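Local coordinates for protein polysaccharide Lyase Family 6 (Bacteroides cellulosilyticus, PDB 6QPS) that probably cleaves alginate, with a preference for mannuronic acid stretches, as a calcium-binding lyase of polysaccharide lyase family 6, at residues A[104-110]-A[136-142]; A[114-120]-A[154-160]; A[304-310]-A[349-355]; A[373-379]-A[400-406]. All blocks are in the same frame, centred on the assembly; numbering follows the deposited sequence.

Overall arrangement
From the N terminus the chain winds into the parallel beta-helix expected of this family, and each contact joins a strand to its parallel partner one coil later. Interaction 1 (104-110 with 136-142) closes a loop of 25 residues. Interaction 2 opens within that loop at 114-120 and closes beyond it at 154-160, so the two cross; they also touch, Cys140 O lying 2.9 Å from Trp156 NE1. Interaction 3 (304-310 with 349-355) follows on the other side of the chain's centre, about 34 Å from interaction 2 between centres. Interaction 4 (373-379 with 400-406) comes next in series, and strands 345-353 and 371-379 pair directly, linking 3 to 4.

Interaction 1 (A[104-110]-A[136-142]); sequences LLFYKAW and VIDECND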
# COMPACT_ATOMS: atom_id res chain seq x y z
N LEU A 104 9.44 5.54 -18.53
CA LEU A 104 9.80 6.93 -18.25
C LEU A 104 10.47 7.04 -16.88
O LEU A 104 10.09 6.34 -15.94
CB LEU A 104 8.56 7.82 -18.27
CG LEU A 104 7.85 7.92 -19.63
CD1 LEU A 104 6.56 8.71 -19.48
CD2 LEU A 104 8.72 8.52 -20.72
N LEU A 105 11.43 7.95 -16.77
CA LEU A 105 12.12 8.22 -15.51
C LEU A 105 11.78 9.62 -15.03
O LEU A 105 12.29 10.60 -15.59
CB LEU A 105 13.62 8.08 -15.71
CG LEU A 105 14.54 8.54 -14.58
CD1 LEU A 105 14.25 7.92 -13.26
CD2 LEU A 105 16.00 8.21 -14.93
N PHE A 106 10.96 9.70 -13.99
CA PHE A 106 10.64 10.96 -13.32
C PHE A 106 11.68 11.12 -12.21
O PHE A 106 11.69 10.36 -11.24
CB PHE A 106 9.22 10.98 -12.77
CG PHE A 106 8.14 10.82 -13.82
CD1 PHE A 106 7.70 9.57 -14.21
CD2 PHE A 106 7.56 11.92 -14.42
CE1 PHE A 106 6.70 9.43 -15.17
CE2 PHE A 106 6.57 11.78 -15.39
CZ PHE A 106 6.15 10.54 -15.76
N TYR A 107 12.57 12.11 -12.36
CA TYR A 107 13.70 12.31 -11.46
C TYR A 107 13.79 13.79 -11.15
O TYR A 107 13.98 14.60 -12.06
CB TYR A 107 15.02 11.80 -12.05
CG TYR A 107 16.18 12.00 -11.08
CD1 TYR A 107 16.27 11.25 -9.91
CD2 TYR A 107 17.15 12.96 -11.31
CE1 TYR A 107 17.29 11.44 -9.01
CE2 TYR A 107 18.17 13.16 -10.41
CZ TYR A 107 18.24 12.40 -9.27
OH TYR A 107 19.26 12.61 -8.37
N LYS A 108 13.67 14.15 -9.88
CA LYS A 108 13.71 15.55 -9.46
C LYS A 108 12.72 16.39 -10.28
O LYS A 108 13.00 17.50 -10.71
CB LYS A 108 15.14 16.11 -9.49
CG LYS A 108 15.98 15.49 -8.38
CD LYS A 108 17.41 16.05 -8.26
CE LYS A 108 18.07 15.45 -7.00
NZ LYS A 108 19.48 15.87 -6.73
N ALA A 109 11.53 15.83 -10.49
CA ALA A 109 10.34 16.57 -10.87
C ALA A 109 9.50 16.76 -9.61
O ALA A 109 9.74 16.13 -8.59
CB ALA A 109 9.53 15.76 -11.89
N TRP A 110 8.52 17.66 -9.68
CA TRP A 110 7.66 17.87 -8.52
C TRP A 110 6.36 18.54 -8.94
O TRP A 110 6.26 19.15 -10.01
CB TRP A 110 8.35 18.70 -7.43
CG TRP A 110 8.75 20.08 -7.88
CD1 TRP A 110 7.98 21.20 -7.85
CD2 TRP A 110 10.01 20.48 -8.41
NE1 TRP A 110 8.67 22.27 -8.35
CE2 TRP A 110 9.93 21.86 -8.70
CE3 TRP A 110 11.21 19.80 -8.67
CZ2 TRP A 110 11.00 22.58 -9.22
CZ3 TRP A 110 12.28 20.53 -9.19
CH2 TRP A 110 12.16 21.89 -9.47
N VAL A 136 9.79 4.98 -13.29
CA VAL A 136 10.42 5.32 -12.02
C VAL A 136 9.97 6.71 -11.59
O VAL A 136 9.88 7.63 -12.41
CB VAL A 136 11.95 5.28 -12.18
CG1 VAL A 136 12.64 5.90 -10.96
CG2 VAL A 136 12.49 3.87 -12.41
N ILE A 137 9.70 6.86 -10.29
CA ILE A 137 9.60 8.16 -9.65
C ILE A 137 10.60 8.15 -8.49
O ILE A 137 10.44 7.39 -7.52
CB ILE A 137 8.18 8.45 -9.14
CG1 ILE A 137 7.14 8.33 -10.25
CG2 ILE A 137 8.13 9.86 -8.52
CD1 ILE A 137 5.69 8.64 -9.82
N ASP A 138 11.64 8.99 -8.59
CA ASP A 138 12.72 9.02 -7.61
C ASP A 138 13.06 10.48 -7.31
O ASP A 138 13.21 11.28 -8.23
CB ASP A 138 13.97 8.29 -8.15
CG ASP A 138 15.09 8.17 -7.12
OD1 ASP A 138 14.83 8.17 -5.91
OD2 ASP A 138 16.27 8.11 -7.51
N GLU A 139 13.15 10.81 -6.01
CA GLU A 139 13.62 12.14 -5.57
C GLU A 139 12.75 13.28 -6.13
O GLU A 139 13.25 14.37 -6.40
CB GLU A 139 15.09 12.38 -5.94
CG GLU A 139 16.07 11.38 -5.36
CD GLU A 139 16.38 11.60 -3.89
OE1 GLU A 139 15.82 12.54 -3.28
OE2 GLU A 139 17.20 10.82 -3.33
N CYS A 140 11.44 13.05 -6.28
CA CYS A 140 10.56 14.04 -6.91
C CYS A 140 9.96 14.95 -5.85
O CYS A 140 8.75 14.94 -5.57
CB CYS A 140 9.51 13.34 -7.77
SG CYS A 140 10.15 12.80 -9.40
N ASN A 141 10.83 15.79 -5.28
CA ASN A 141 10.50 16.63 -4.13
C ASN A 141 10.63 18.11 -4.50
O ASN A 141 11.69 18.55 -4.95
CB ASN A 141 11.44 16.26 -2.98
CG ASN A 141 11.33 14.80 -2.58
OD1 ASN A 141 10.24 14.34 -2.22
ND2 ASN A 141 12.42 14.07 -2.65
N ASP A 142 9.56 18.88 -4.27
CA ASP A 142 9.55 20.31 -4.56
C ASP A 142 10.57 21.00 -3.68
O ASP A 142 10.45 20.95 -2.45
CB ASP A 142 8.15 20.85 -4.26
CG ASP A 142 7.97 22.31 -4.66
OD1 ASP A 142 8.97 22.99 -4.96
OD2 ASP A 142 6.79 22.75 -4.68
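A short parallel beta ladder sets Leu105 beside Val136, Phe106 beside Ile137 and Tyr107 beside Asp138, the strand axes 4.8 Å apart. Val136 N donates to Leu104 O, Phe106 N to Val136 O (2.8 Å) and Asp138 N to Phe106 O; a weak bond from Lys108 N to Asp138 O follows. Val136 O also lies in the plane of the Phe106 ring, at its edge, 3.4 Å from CD1, because CG stands beside the backbone N (chi1 -61°). The strands belong to adjacent coils of the parallel beta-helix usual in chondroitinase B relatives: Phe106 and Ile137 face the interior and meet Ile117, while Leu105 CD1 presses tightly alongside Val136 CG1 (3.5 Å) on the other face. Just past the strand, Glu139 CG lies alongside Tyr107 CE1 at 3.8 Å; Glu139 bends at chi2 and sends its carboxylate to Arg175. Where the chain turns at Lys108, Cys140 SG touches CB of Phe106 and of Ala109 and takes a weak bond from Ala109 N (3.5 Å). Asp142 CA then sits over the five-membered ring of Trp110, a CH-pi contact of 3.8 Å to the centroid. The Asp142 carboxylate, its plane tilted 14° to the indole, is held by Gln144 N and Lys145.

Interaction 2 (A[114-120]-A[154-160]); sequences HDMIDFQ and EYWVGLR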
# COMPACT_ATOMS: atom_id res chain seq x y z
N HIS A 114 -0.76 20.34 -5.60
CA HIS A 114 -0.89 19.21 -4.67
C HIS A 114 -0.58 17.87 -5.31
O HIS A 114 -0.15 16.96 -4.60
CB HIS A 114 -2.34 19.17 -4.12
CG HIS A 114 -2.54 18.19 -3.00
ND1 HIS A 114 -2.89 16.87 -3.20
CD2 HIS A 114 -2.45 18.36 -1.65
CE1 HIS A 114 -2.99 16.26 -2.03
NE2 HIS A 114 -2.74 17.14 -1.07
N ASP A 115 -0.79 17.72 -6.62
CA ASP A 115 -0.82 16.41 -7.27
C ASP A 115 0.10 16.40 -8.48
O ASP A 115 -0.15 17.11 -9.46
CB ASP A 115 -2.26 16.04 -7.67
CG ASP A 115 -3.22 16.19 -6.52
OD1 ASP A 115 -3.01 15.50 -5.50
OD2 ASP A 115 -4.16 17.01 -6.61
N MET A 116 1.15 15.58 -8.45
CA MET A 116 2.11 15.57 -9.55
C MET A 116 1.54 14.88 -10.78
O MET A 116 1.56 15.44 -11.88
CB MET A 116 3.43 14.94 -9.11
CG MET A 116 4.55 15.17 -10.12
SD MET A 116 6.17 14.56 -9.59
CE MET A 116 5.95 12.80 -9.81
N ILE A 117 1.04 13.65 -10.61
CA ILE A 117 0.45 12.83 -11.68
C ILE A 117 -0.94 12.40 -11.20
O ILE A 117 -1.06 11.78 -10.13
CB ILE A 117 1.31 11.59 -12.01
CG1 ILE A 117 2.73 11.99 -12.41
CG2 ILE A 117 0.63 10.73 -13.08
CD1 ILE A 117 3.67 10.78 -12.60
N ASP A 118 -1.97 12.69 -11.99
CA ASP A 118 -3.37 12.48 -11.59
C ASP A 118 -4.13 11.87 -12.77
O ASP A 118 -3.95 12.29 -13.91
CB ASP A 118 -4.00 13.82 -11.15
CG ASP A 118 -5.22 13.67 -10.27
OD1 ASP A 118 -5.62 12.53 -9.92
OD2 ASP A 118 -5.78 14.73 -9.93
N PHE A 119 -4.99 10.91 -12.46
CA PHE A 119 -5.77 10.16 -13.46
C PHE A 119 -7.18 10.76 -13.68
O PHE A 119 -8.16 10.04 -13.90
CB PHE A 119 -5.83 8.68 -13.08
CG PHE A 119 -4.56 7.88 -13.42
CD1 PHE A 119 -3.37 8.09 -12.74
CD2 PHE A 119 -4.57 6.91 -14.41
CE1 PHE A 119 -2.22 7.36 -13.06
CE2 PHE A 119 -3.40 6.17 -14.71
CZ PHE A 119 -2.23 6.42 -14.04
N GLN A 120 -7.25 12.09 -13.67
CA GLN A 120 -8.47 12.84 -13.91
C GLN A 120 -8.09 14.15 -14.59
O GLN A 120 -7.06 14.75 -14.27
CB GLN A 120 -9.18 13.13 -12.58
CG GLN A 120 -10.42 13.99 -12.65
CD GLN A 120 -11.04 14.25 -11.29
OE1 GLN A 120 -12.16 13.85 -11.02
NE2 GLN A 120 -10.31 14.96 -10.44
N GLU A 154 2.53 17.15 -1.10
CA GLU A 154 2.33 16.83 -2.51
C GLU A 154 2.21 15.32 -2.67
O GLU A 154 2.89 14.57 -1.96
CB GLU A 154 3.43 17.40 -3.44
CG GLU A 154 4.84 16.91 -3.14
CD GLU A 154 5.94 17.68 -3.88
OE1 GLU A 154 5.63 18.60 -4.69
OE2 GLU A 154 7.12 17.35 -3.65
N TYR A 155 1.32 14.88 -3.55
CA TYR A 155 1.07 13.47 -3.77
C TYR A 155 1.65 13.08 -5.12
O TYR A 155 1.42 13.78 -6.12
CB TYR A 155 -0.44 13.16 -3.77
CG TYR A 155 -1.18 13.24 -2.45
CD1 TYR A 155 -0.65 13.85 -1.33
CD2 TYR A 155 -2.45 12.68 -2.34
CE1 TYR A 155 -1.35 13.90 -0.12
CE2 TYR A 155 -3.16 12.73 -1.18
CZ TYR A 155 -2.64 13.35 -0.06
OH TYR A 155 -3.36 13.42 1.11
N TRP A 156 2.33 11.94 -5.21
CA TRP A 156 2.99 11.58 -6.47
C TRP A 156 2.00 11.09 -7.53
O TRP A 156 1.96 11.64 -8.64
CB TRP A 156 4.12 10.57 -6.22
CG TRP A 156 5.40 11.25 -5.73
CD1 TRP A 156 5.60 12.60 -5.53
CD2 TRP A 156 6.64 10.61 -5.39
NE1 TRP A 156 6.87 12.82 -5.05
CE2 TRP A 156 7.53 11.62 -5.00
CE3 TRP A 156 7.07 9.28 -5.37
CZ2 TRP A 156 8.83 11.34 -4.59
CZ3 TRP A 156 8.38 9.02 -5.01
CH2 TRP A 156 9.24 10.03 -4.62
N VAL A 157 1.20 10.08 -7.21
CA VAL A 157 0.26 9.47 -8.14
C VAL A 157 -1.13 9.41 -7.50
O VAL A 157 -1.29 8.90 -6.38
CB VAL A 157 0.71 8.05 -8.56
CG1 VAL A 157 -0.27 7.45 -9.56
CG2 VAL A 157 2.11 8.08 -9.11
N GLY A 158 -2.12 9.95 -8.20
CA GLY A 158 -3.51 9.87 -7.78
C GLY A 158 -4.34 9.02 -8.73
O GLY A 158 -4.55 9.40 -9.90
N LEU A 159 -4.79 7.87 -8.27
CA LEU A 159 -5.70 7.06 -9.06
C LEU A 159 -7.14 7.55 -8.91
O LEU A 159 -7.60 7.88 -7.80
CB LEU A 159 -5.58 5.60 -8.61
CG LEU A 159 -4.42 4.78 -9.17
CD1 LEU A 159 -4.26 3.43 -8.47
CD2 LEU A 159 -4.65 4.52 -10.69
N ARG A 160 -7.83 7.64 -10.05
CA ARG A 160 -9.23 8.03 -10.19
C ARG A 160 -9.85 7.08 -11.21
O ARG A 160 -9.14 6.33 -11.87
CB ARG A 160 -9.36 9.46 -10.73
CG ARG A 160 -8.42 10.50 -10.09
CD ARG A 160 -9.09 11.41 -9.15
NE ARG A 160 -8.19 12.48 -8.73
CZ ARG A 160 -8.47 13.38 -7.80
NH1 ARG A 160 -9.62 13.36 -7.15
NH2 ARG A 160 -7.55 14.31 -7.51
O HOH W 1 -3.17 16.30 1.61
O HOH W 2 -0.91 12.90 -7.60
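Asp115 beside Tyr155, Ile117 beside Val157 and Asp118 beside Gly158 form parallel bridges between two coils of the beta-helix, where both segments round a corner, at Met116-Ile117 and at Trp156. Backbone bonds follow the bend: Tyr155 N to His114 O, Met116 N to Tyr155 O (3.0 Å), Ile117 N to Trp156 O, Gly158 N to Ile117 O and Phe119 N to Gly158 O. A water donates to both Ile117 O and Tyr155 O.

Among the rings, His114 meets Tyr155 edge-to-face, planes at 54°, with CE1 over the centre of the phenol. The imidazole's rotation is fixed by ND1, which donates to Asp115 OD1 (2.7 Å) from above the carboxylate plane, and by a water joining NE2 to Tyr155 OH. That hydroxyl also bonds Arg216, and the Tyr155 side chain lies about 6 Å from that of the calcium ligand Glu213.

Apolar packing places Leu159 CD2 squarely over one face of Phe119, 4.2 Å from its centroid, and Met116 CE over one face of Trp156.

The salt bridge is side-on: Arg160, bent at chi2 (-105°), gives NE to the syn lone pair of Asp118 OD1 (2.8 Å) and NH2 to OD2 (3.0 Å). Gln120, its OE1 accepting from Gly124 N, covers one guanidinium face, with NE2 3.6 Å from Arg160 CZ.

Interaction 3 (A[304-310]-A[349-355]); sequences DNYIKDV and YNTFLNS
Asn350 OD1 is gripped twice by one residue, accepting from Asn305 N at 2.9 Å and from Asn305 ND2 at 3.0 Å. Both Asn305 (chi1 -57°) and Asn350 set CG beside their own backbone N, which brings the two amides alongside each other, nearly coplanar (9° apart), so Asn350 OD1 lies in the amide plane of Asn305. Further bonds lock both: Asn305 ND2 also reaches Ile277 O, Asn305 OD1 accepts from Asn280 N, and Asn350 ND2 donates to Val302 O.

A second shared acceptor is Leu353 O, met by Asp309 N and, from above the carbonyl plane, by the hydroxyl of Ser355 (OG 2.9 Å away). Thr351 N to Asn305 O, Ile307 N to Thr351 O and Leu353 N to Ile307 O complete the parallel ladder. Past its end Asn354 ND2 donates to Asp309 OD1 (3.0 Å), approaching from above the carboxylate, the two flat groups 74° apart. At the other end a water donates to Asp304 OD1 and Tyr349 O, while Asp304 OD2 bonds Ser279 OG.

On one face of the sheet Thr351 CG2 lies over the Tyr306 ring, 4.1 Å from its centroid, and Leu353 CD2 packs beside Tyr306 OH and Lys308 CG. Helix 433-445 covers this face, Glu437 taking both Tyr306 OH and Lys308 NZ. On the opposite face Ile307 CD1 abuts Phe352 CE1 at 3.4 Å, and Phe352 continues onto Phe373 and Phe378 of the next coil. Asn305 and Asn350, aligned at the same turn of successive coils and bonded amide to amide, form a rung of an asparagine ladder, a hallmark of parallel beta-helices.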
# COMPACT_ATOMS: atom_id res chain seq x y z
N ASP A 304 -3.13 -16.69 5.93
CA ASP A 304 -1.85 -17.11 5.34
C ASP A 304 -0.77 -16.02 5.36
O ASP A 304 0.17 -16.09 4.57
CB ASP A 304 -2.06 -17.69 3.93
CG ASP A 304 -0.87 -18.47 3.39
OD1 ASP A 304 -0.31 -19.27 4.18
OD2 ASP A 304 -0.54 -18.30 2.20
N ASN A 305 -0.86 -15.04 6.25
CA ASN A 305 0.17 -14.02 6.37
C ASN A 305 1.27 -14.49 7.30
O ASN A 305 1.02 -15.23 8.25
CB ASN A 305 -0.44 -12.70 6.86
CG ASN A 305 -1.56 -12.21 5.94
OD1 ASN A 305 -1.30 -11.61 4.91
ND2 ASN A 305 -2.82 -12.50 6.31
N TYR A 306 2.50 -14.06 7.01
CA TYR A 306 3.70 -14.49 7.73
C TYR A 306 4.41 -13.24 8.21
O TYR A 306 4.90 -12.45 7.39
CB TYR A 306 4.58 -15.32 6.79
CG TYR A 306 5.72 -16.09 7.44
CD1 TYR A 306 6.86 -15.45 7.90
CD2 TYR A 306 5.66 -17.49 7.57
CE1 TYR A 306 7.91 -16.16 8.47
CE2 TYR A 306 6.71 -18.20 8.12
CZ TYR A 306 7.83 -17.53 8.58
OH TYR A 306 8.86 -18.26 9.14
N ILE A 307 4.45 -13.04 9.54
CA ILE A 307 4.96 -11.81 10.17
C ILE A 307 6.14 -12.19 11.04
O ILE A 307 5.99 -12.99 11.97
CB ILE A 307 3.87 -11.13 11.01
CG1 ILE A 307 2.73 -10.72 10.09
CG2 ILE A 307 4.41 -9.93 11.71
CD1 ILE A 307 1.38 -10.54 10.73
N LYS A 308 7.32 -11.66 10.71
CA LYS A 308 8.57 -12.03 11.37
C LYS A 308 9.34 -10.82 11.90
O LYS A 308 9.63 -9.87 11.15
CB LYS A 308 9.48 -12.81 10.39
CG LYS A 308 10.80 -13.29 10.97
CD LYS A 308 11.74 -13.91 9.92
CE LYS A 308 12.92 -14.59 10.58
NZ LYS A 308 13.95 -14.99 9.57
N ASP A 309 9.79 -10.92 13.16
CA ASP A 309 10.74 -9.98 13.76
C ASP A 309 10.30 -8.53 13.60
O ASP A 309 11.12 -7.66 13.29
CB ASP A 309 12.14 -10.15 13.16
CG ASP A 309 12.79 -11.49 13.46
OD1 ASP A 309 12.40 -12.18 14.44
OD2 ASP A 309 13.72 -11.86 12.70
N VAL A 310 9.02 -8.24 13.83
CA VAL A 310 8.55 -6.85 13.87
C VAL A 310 8.46 -6.42 15.32
O VAL A 310 8.09 -7.21 16.19
CB VAL A 310 7.21 -6.63 13.12
CG1 VAL A 310 7.39 -6.98 11.65
CG2 VAL A 310 6.07 -7.44 13.72
N TYR A 349 -4.65 -19.29 9.99
CA TYR A 349 -3.54 -19.90 9.25
C TYR A 349 -2.41 -18.91 8.98
O TYR A 349 -1.74 -18.98 7.95
CB TYR A 349 -4.00 -20.64 7.96
CG TYR A 349 -4.65 -21.99 8.26
CD1 TYR A 349 -3.88 -23.10 8.54
CD2 TYR A 349 -6.05 -22.14 8.28
CE1 TYR A 349 -4.44 -24.31 8.86
CE2 TYR A 349 -6.65 -23.38 8.60
CZ TYR A 349 -5.83 -24.47 8.89
OH TYR A 349 -6.31 -25.72 9.23
N ASN A 350 -2.21 -17.96 9.89
CA ASN A 350 -1.11 -17.01 9.84
C ASN A 350 0.02 -17.48 10.74
O ASN A 350 -0.14 -18.37 11.58
CB ASN A 350 -1.58 -15.63 10.31
CG ASN A 350 -2.79 -15.11 9.53
OD1 ASN A 350 -2.66 -14.58 8.44
ND2 ASN A 350 -3.98 -15.26 10.11
N THR A 351 1.19 -16.86 10.58
CA THR A 351 2.37 -17.12 11.41
C THR A 351 2.86 -15.81 11.99
O THR A 351 3.03 -14.83 11.26
CB THR A 351 3.49 -17.75 10.59
OG1 THR A 351 3.08 -19.04 10.11
CG2 THR A 351 4.75 -17.91 11.42
N PHE A 352 3.07 -15.78 13.32
CA PHE A 352 3.62 -14.64 14.04
C PHE A 352 4.87 -15.13 14.74
O PHE A 352 4.80 -15.82 15.76
CB PHE A 352 2.60 -14.10 15.03
CG PHE A 352 1.30 -13.74 14.41
CD1 PHE A 352 1.10 -12.47 13.89
CD2 PHE A 352 0.27 -14.66 14.32
CE1 PHE A 352 -0.10 -12.12 13.30
CE2 PHE A 352 -0.95 -14.30 13.75
CZ PHE A 352 -1.12 -13.05 13.21
N LEU A 353 6.02 -14.78 14.17
CA LEU A 353 7.32 -15.27 14.60
C LEU A 353 8.11 -14.13 15.21
O LEU A 353 8.44 -13.14 14.53
CB LEU A 353 8.04 -15.89 13.40
CG LEU A 353 9.44 -16.43 13.64
CD1 LEU A 353 9.45 -17.53 14.71
CD2 LEU A 353 10.07 -16.94 12.36
N ASN A 354 8.43 -14.26 16.50
CA ASN A 354 9.03 -13.16 17.25
C ASN A 354 8.32 -11.83 16.94
O ASN A 354 8.95 -10.79 16.75
CB ASN A 354 10.53 -13.08 16.98
CG ASN A 354 11.21 -12.08 17.86
OD1 ASN A 354 10.87 -11.93 19.05
ND2 ASN A 354 12.21 -11.39 17.30
N SER A 355 6.98 -11.89 16.94
CA SER A 355 6.11 -10.75 16.68
C SER A 355 4.88 -10.85 17.57
O SER A 355 4.28 -11.92 17.70
CB SER A 355 5.67 -10.77 15.20
OG SER A 355 6.81 -10.71 14.33
O HOH W 3 -1.15 -21.16 5.82

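Interaction 4 (A[373-379]-A[400-406]); sequences FAHNLFA and LDNEWAF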
# COMPACT_ATOMS: atom_id res chain seq x y z
N PHE A 373 -9.66 -16.50 16.01
CA PHE A 373 -8.21 -16.63 15.90
C PHE A 373 -7.92 -18.13 15.91
O PHE A 373 -7.89 -18.75 16.98
CB PHE A 373 -7.54 -15.86 17.06
CG PHE A 373 -6.03 -15.74 16.93
CD1 PHE A 373 -5.19 -16.64 17.57
CD2 PHE A 373 -5.48 -14.73 16.19
CE1 PHE A 373 -3.78 -16.53 17.44
CE2 PHE A 373 -4.09 -14.61 16.05
CZ PHE A 373 -3.24 -15.52 16.69
N ALA A 374 -7.72 -18.72 14.73
CA ALA A 374 -7.67 -20.17 14.57
C ALA A 374 -6.49 -20.59 13.70
O ALA A 374 -6.22 -19.98 12.66
CB ALA A 374 -8.98 -20.69 13.96
N HIS A 375 -5.83 -21.67 14.10
CA HIS A 375 -4.81 -22.34 13.29
C HIS A 375 -3.62 -21.44 12.99
O HIS A 375 -2.97 -21.59 11.96
CB HIS A 375 -5.37 -22.91 11.98
CG HIS A 375 -6.42 -23.94 12.20
ND1 HIS A 375 -6.14 -25.17 12.75
CD2 HIS A 375 -7.76 -23.92 11.97
CE1 HIS A 375 -7.25 -25.87 12.84
NE2 HIS A 375 -8.25 -25.13 12.39
N ASN A 376 -3.32 -20.52 13.89
CA ASN A 376 -2.16 -19.65 13.75
C ASN A 376 -0.98 -20.23 14.53
O ASN A 376 -1.15 -20.84 15.59
CB ASN A 376 -2.46 -18.24 14.26
CG ASN A 376 -3.62 -17.59 13.53
OD1 ASN A 376 -3.50 -17.17 12.39
ND2 ASN A 376 -4.77 -17.57 14.17
N LEU A 377 0.22 -19.98 14.02
CA LEU A 377 1.46 -20.30 14.72
C LEU A 377 1.96 -19.03 15.41
O LEU A 377 2.17 -18.00 14.75
CB LEU A 377 2.51 -20.84 13.75
CG LEU A 377 3.89 -21.08 14.38
CD1 LEU A 377 3.85 -22.13 15.48
CD2 LEU A 377 4.89 -21.47 13.30
N PHE A 378 2.12 -19.10 16.73
CA PHE A 378 2.68 -18.02 17.55
C PHE A 378 3.97 -18.60 18.11
O PHE A 378 3.94 -19.56 18.88
CB PHE A 378 1.68 -17.66 18.66
CG PHE A 378 2.05 -16.46 19.53
CD1 PHE A 378 2.50 -15.25 19.00
CD2 PHE A 378 1.87 -16.55 20.89
CE1 PHE A 378 2.78 -14.17 19.83
CE2 PHE A 378 2.14 -15.48 21.71
CZ PHE A 378 2.63 -14.30 21.18
N ALA A 379 5.12 -18.07 17.67
CA ALA A 379 6.39 -18.71 17.97
C ALA A 379 7.49 -17.68 18.15
O ALA A 379 7.37 -16.53 17.71
CB ALA A 379 6.79 -19.68 16.84
N LEU A 400 -8.89 -21.09 18.65
CA LEU A 400 -9.07 -22.48 18.27
C LEU A 400 -7.85 -23.05 17.55
O LEU A 400 -7.46 -22.56 16.49
CB LEU A 400 -10.30 -22.60 17.39
CG LEU A 400 -10.68 -23.99 16.97
CD1 LEU A 400 -11.00 -24.86 18.18
CD2 LEU A 400 -11.87 -23.93 16.03
N ASP A 401 -7.27 -24.10 18.12
CA ASP A 401 -6.25 -24.90 17.45
C ASP A 401 -5.08 -24.06 16.92
O ASP A 401 -4.56 -24.31 15.82
CB ASP A 401 -6.88 -25.75 16.34
CG ASP A 401 -7.83 -26.81 16.89
OD1 ASP A 401 -7.58 -27.32 18.01
OD2 ASP A 401 -8.81 -27.16 16.17
N ASN A 402 -4.61 -23.14 17.74
CA ASN A 402 -3.35 -22.44 17.47
C ASN A 402 -2.18 -23.21 18.07
O ASN A 402 -2.34 -24.08 18.93
CB ASN A 402 -3.42 -21.02 18.04
CG ASN A 402 -4.63 -20.25 17.53
OD1 ASN A 402 -4.65 -19.78 16.40
ND2 ASN A 402 -5.66 -20.13 18.37
N GLU A 403 -0.97 -22.90 17.59
CA GLU A 403 0.25 -23.53 18.07
C GLU A 403 1.13 -22.49 18.76
O GLU A 403 1.21 -21.35 18.32
CB GLU A 403 0.99 -24.20 16.92
CG GLU A 403 0.33 -25.51 16.50
CD GLU A 403 1.04 -26.21 15.35
OE1 GLU A 403 1.94 -25.60 14.74
OE2 GLU A 403 0.67 -27.36 15.06
N TRP A 404 1.79 -22.93 19.83
CA TRP A 404 2.57 -22.07 20.71
C TRP A 404 3.97 -22.66 20.81
O TRP A 404 4.15 -23.76 21.36
CB TRP A 404 1.89 -22.07 22.08
CG TRP A 404 2.57 -21.29 23.18
CD1 TRP A 404 3.67 -21.67 23.92
CD2 TRP A 404 2.15 -20.02 23.72
NE1 TRP A 404 3.97 -20.70 24.85
CE2 TRP A 404 3.04 -19.69 24.76
CE3 TRP A 404 1.09 -19.15 23.43
CZ2 TRP A 404 2.92 -18.52 25.50
CZ3 TRP A 404 0.98 -17.98 24.16
CH2 TRP A 404 1.89 -17.68 25.19
N ALA A 405 4.96 -21.96 20.27
CA ALA A 405 6.33 -22.50 20.20
C ALA A 405 7.37 -21.49 20.67
O ALA A 405 7.89 -20.67 19.89
CB ALA A 405 6.64 -23.03 18.79
N PHE A 406 7.71 -21.54 21.96
CA PHE A 406 8.64 -20.62 22.60
C PHE A 406 9.65 -21.41 23.43
O PHE A 406 9.45 -22.59 23.74
CB PHE A 406 7.89 -19.57 23.43
CG PHE A 406 7.04 -18.64 22.59
CD1 PHE A 406 5.69 -18.91 22.35
CD2 PHE A 406 7.60 -17.53 22.01
CE1 PHE A 406 4.94 -18.05 21.56
CE2 PHE A 406 6.85 -16.67 21.24
CZ PHE A 406 5.53 -16.92 21.01
O HOH W 4 -10.43 -26.33 14.03
O HOH W 5 -3.66 -26.01 13.07
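Among the side chains, Asn402 and Asn376 make the direct hydrogen bonds of this contact. Asn402 OD1 accepts from Asn376 N (2.9 Å) and from Asn376 ND2 (3.1 Å), the two amides side by side with planes 9° apart. With CG placed beside its own backbone N (chi1 -54°), Asn402 also directs ND2 onto Phe373 O at 3.0 Å. That carbonyl is held from opposite faces of its plane, by Asn402 ND2 and by Leu400 N. Asn402 ND2 donates to Gly423 O as well, and Asn376 OD1 accepts from Asn350 N.

The backbone ladder continues on both sides of this turn: His375 N to Leu400 O before it, then Glu403 N to Asn376 O, Phe378 N to Glu403 O and Ala405 N to Phe378 O.

Water ties His375 to Asp401 twice. One molecule lies between His375 NE2 and Asp401 OD2; the other is 2.6 Å from His375 ND1 and gives a weak bond to Asp401 O.

Aromatic packing fills the interior side. Phe406 turns its edge to the face of Phe378, with CZ above the ring centre and planes at 71°. Phe378 in turn points its own edge at the face of Trp404, an offset edge-to-face pair in which CD2 comes 3.7 Å from Trp404 CZ3. Phe424 of the following strand adds to this edge-to-face cluster.

On the other face Ala379 CB meets Ala405 CB (3.9 Å) and Leu377 CD1 lies against Glu403 CB. Through Asn350, Asn376 and Asn402 the asparagine ladder runs on toward the C-terminal coils of the beta-helix.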